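Local coordinates for protein L-iditol 2-dehydrogenase (Clostridium scindens, PDB 4OH1) that probably oxidises L-iditol and related polyols with NAD+, as a zinc-containing member of the medium-chain alcohol dehydrogenase family, at residues V99-Y102 with A103-G107. Numbering follows the deposited sequence.
Sequences VANY and AKYCG. With ZN (zinc ion), chain C.
Asn101 reaches forward along the chain and engages Ala103 and Tyr105 with the two ends of its amide. Its OD1 accepts the backbone N-H of Ala103 (N to OD1 3.1 Å) in a nearly straight bond, with the donor well above the carbonyl plane, closing an Asx turn. The ND2 of Asn101 gives a weak hydrogen bond to the OH of Tyr105, 3.3 Å away; the two side chains meet nearly at right angles, amide and ring planes 66° apart. With CG anti to the backbone N (chi1 179°), CG lies beside the carbonyl carbon, which turns the amide toward Ala103 and Tyr105. Ala103 CB also sits over one face of the Tyr102 ring, 4.2 Å from its centroid, in a CH-pi contact. Ala103 O in turn lies over the centre of the Tyr105 ring. Beyond this, the Lys104 side chain runs forward beside the backbone, and NZ donates to Tyr105 O (3.2 Å), just ahead of Cys106. SG of Cys106 binds zinc at 2.4 Å, and Cys109, Cys112 and Cys120 complete this four-cysteine site, characteristic of the structural zinc lobe in this family. At the other end, the Tyr102 ring packs edge-to-face with His74, a ligand of the other zinc ion, so residues 102-106 run from beside one zinc site to a ligand of the other. Strand 97-100, paired antiparallel with strands 75-83 and 141-143 of the GroES-like domain, leads into the turn, and strand 103-104 leaves it to pair with strand 124-125, while Phe305 of helix 305-311 packs against Asn101.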
ATOM      1  N   VAL A  99      -4.337  28.785   9.572  1.00 28.97           N
ATOM      2  CA  VAL A  99      -3.805  28.859   8.247  1.00 27.88           C
ATOM      3  C   VAL A  99      -4.925  28.511   7.327  1.00 30.41           C
ATOM      4  O   VAL A  99      -5.975  27.951   7.742  1.00 32.39           O
ATOM      5  CB  VAL A  99      -2.624  27.954   8.000  1.00 29.10           C
ATOM      6  CG1 VAL A  99      -1.458  28.350   8.880  1.00 30.03           C
ATOM      7  CG2 VAL A  99      -2.986  26.479   8.223  1.00 29.47           C
ATOM      8  N   ALA A 100      -4.730  28.890   6.086  1.00 30.32           N
ATOM      9  CA  ALA A 100      -5.750  28.699   5.053  1.00 32.37           C
ATOM     10  C   ALA A 100      -5.205  27.882   3.886  1.00 34.01           C
ATOM     11  O   ALA A 100      -4.030  28.004   3.529  1.00 32.04           O
ATOM     12  CB  ALA A 100      -6.197  30.054   4.539  1.00 34.61           C
ATOM     13  N   ASN A 101      -6.075  27.058   3.322  1.00 33.59           N
ATOM     14  CA  ASN A 101      -5.831  26.352   2.095  1.00 35.49           C
ATOM     15  C   ASN A 101      -6.485  27.134   0.949  1.00 36.16           C
ATOM     16  O   ASN A 101      -7.676  27.276   0.936  1.00 35.17           O
ATOM     17  CB  ASN A 101      -6.427  24.952   2.218  1.00 34.44           C
ATOM     18  CG  ASN A 101      -6.250  24.119   0.976  1.00 36.79           C
ATOM     19  OD1 ASN A 101      -5.581  24.505   0.023  1.00 37.86           O
ATOM     20  ND2 ASN A 101      -6.840  22.940   0.987  1.00 38.82           N
ATOM     21  N   TYR A 102      -5.697  27.617  -0.011  1.00 33.52           N
ATOM     22  CA  TYR A 102      -6.180  28.426  -1.100  1.00 35.64           C
ATOM     23  C   TYR A 102      -7.213  27.668  -1.909  1.00 36.51           C
ATOM     24  O   TYR A 102      -8.056  28.283  -2.567  1.00 37.42           O
ATOM     25  CB  TYR A 102      -5.006  28.868  -2.029  1.00 39.44           C
ATOM     26  CG  TYR A 102      -4.328  27.691  -2.746  1.00 40.71           C
ATOM     27  CD1 TYR A 102      -3.289  26.984  -2.145  1.00 43.22           C
ATOM     28  CD2 TYR A 102      -4.770  27.251  -3.960  1.00 43.42           C
ATOM     29  CE1 TYR A 102      -2.692  25.888  -2.771  1.00 46.52           C
ATOM     30  CE2 TYR A 102      -4.192  26.151  -4.594  1.00 46.49           C
ATOM     31  CZ  TYR A 102      -3.151  25.481  -3.996  1.00 48.43           C
ATOM     32  OH  TYR A 102      -2.594  24.367  -4.599  1.00 53.43           O
ATOM     33  N   ALA A 103      -7.138  26.341  -1.920  1.00 36.49           N
ATOM     34  CA  ALA A 103      -7.942  25.549  -2.868  1.00 40.18           C
ATOM     35  C   ALA A 103      -9.325  25.271  -2.279  1.00 41.02           C
ATOM     36  O   ALA A 103      -9.424  24.841  -1.153  1.00 39.30           O
ATOM     37  CB  ALA A 103      -7.226  24.224  -3.186  1.00 42.92           C
ATOM     38  N   LYS A 104     -10.377  25.532  -3.054  1.00 43.44           N
ATOM     39  CA  LYS A 104     -11.753  25.259  -2.668  1.00 43.21           C
ATOM     40  C   LYS A 104     -12.314  24.087  -3.476  1.00 45.03           C
ATOM     41  O   LYS A 104     -12.561  24.200  -4.680  1.00 42.76           O
ATOM     42  CB  LYS A 104     -12.616  26.493  -2.906  1.00 45.06           C
ATOM     43  CG  LYS A 104     -14.112  26.324  -2.522  1.00 47.53           C
ATOM     44  CD  LYS A 104     -14.258  25.906  -1.099  1.00 47.83           C
ATOM     45  CE  LYS A 104     -15.658  25.999  -0.602  1.00 49.30           C
ATOM     46  NZ  LYS A 104     -16.512  25.065  -1.338  1.00 54.93           N
ATOM     47  N   TYR A 105     -12.565  22.978  -2.785  1.00 41.07           N
ATOM     48  CA  TYR A 105     -13.127  21.801  -3.430  1.00 44.15           C
ATOM     49  C   TYR A 105     -14.667  21.913  -3.500  1.00 45.52           C
ATOM     50  O   TYR A 105     -15.282  22.431  -2.581  1.00 46.61           O
ATOM     51  CB  TYR A 105     -12.724  20.564  -2.619  1.00 44.29           C
ATOM     52  CG  TYR A 105     -11.258  20.580  -2.265  1.00 42.72           C
ATOM     53  CD1 TYR A 105     -10.291  20.752  -3.262  1.00 43.52           C
ATOM     54  CD2 TYR A 105     -10.832  20.451  -0.949  1.00 42.35           C
ATOM     55  CE1 TYR A 105      -8.931  20.798  -2.959  1.00 46.87           C
ATOM     56  CE2 TYR A 105      -9.453  20.483  -0.625  1.00 41.55           C
ATOM     57  CZ  TYR A 105      -8.514  20.649  -1.648  1.00 43.70           C
ATOM     58  OH  TYR A 105      -7.158  20.679  -1.401  1.00 41.90           O
ATOM     59  N   CYS A 106     -15.287  21.425  -4.566  1.00 44.68           N
ATOM     60  CA  CYS A 106     -16.731  21.612  -4.726  1.00 44.15           C
ATOM     61  C   CYS A 106     -17.507  20.541  -3.965  1.00 46.89           C
ATOM     62  O   CYS A 106     -18.697  20.713  -3.661  1.00 51.02           O
ATOM     63  CB  CYS A 106     -17.106  21.580  -6.210  1.00 45.11           C
ATOM     64  SG  CYS A 106     -17.223  19.927  -6.887  1.00 45.58           S
ATOM     65  N   GLY A 107     -16.879  19.398  -3.706  1.00 46.51           N
ATOM     66  CA  GLY A 107     -17.520  18.362  -2.913  1.00 42.19           C
ATOM     67  C   GLY A 107     -18.654  17.689  -3.623  1.00 45.71           C
ATOM     68  O   GLY A 107     -19.334  16.853  -3.027  1.00 46.13           O
TER
HETATM   69 ZN    ZN C 402     -15.142  18.797  -7.055  1.00 47.10          ZN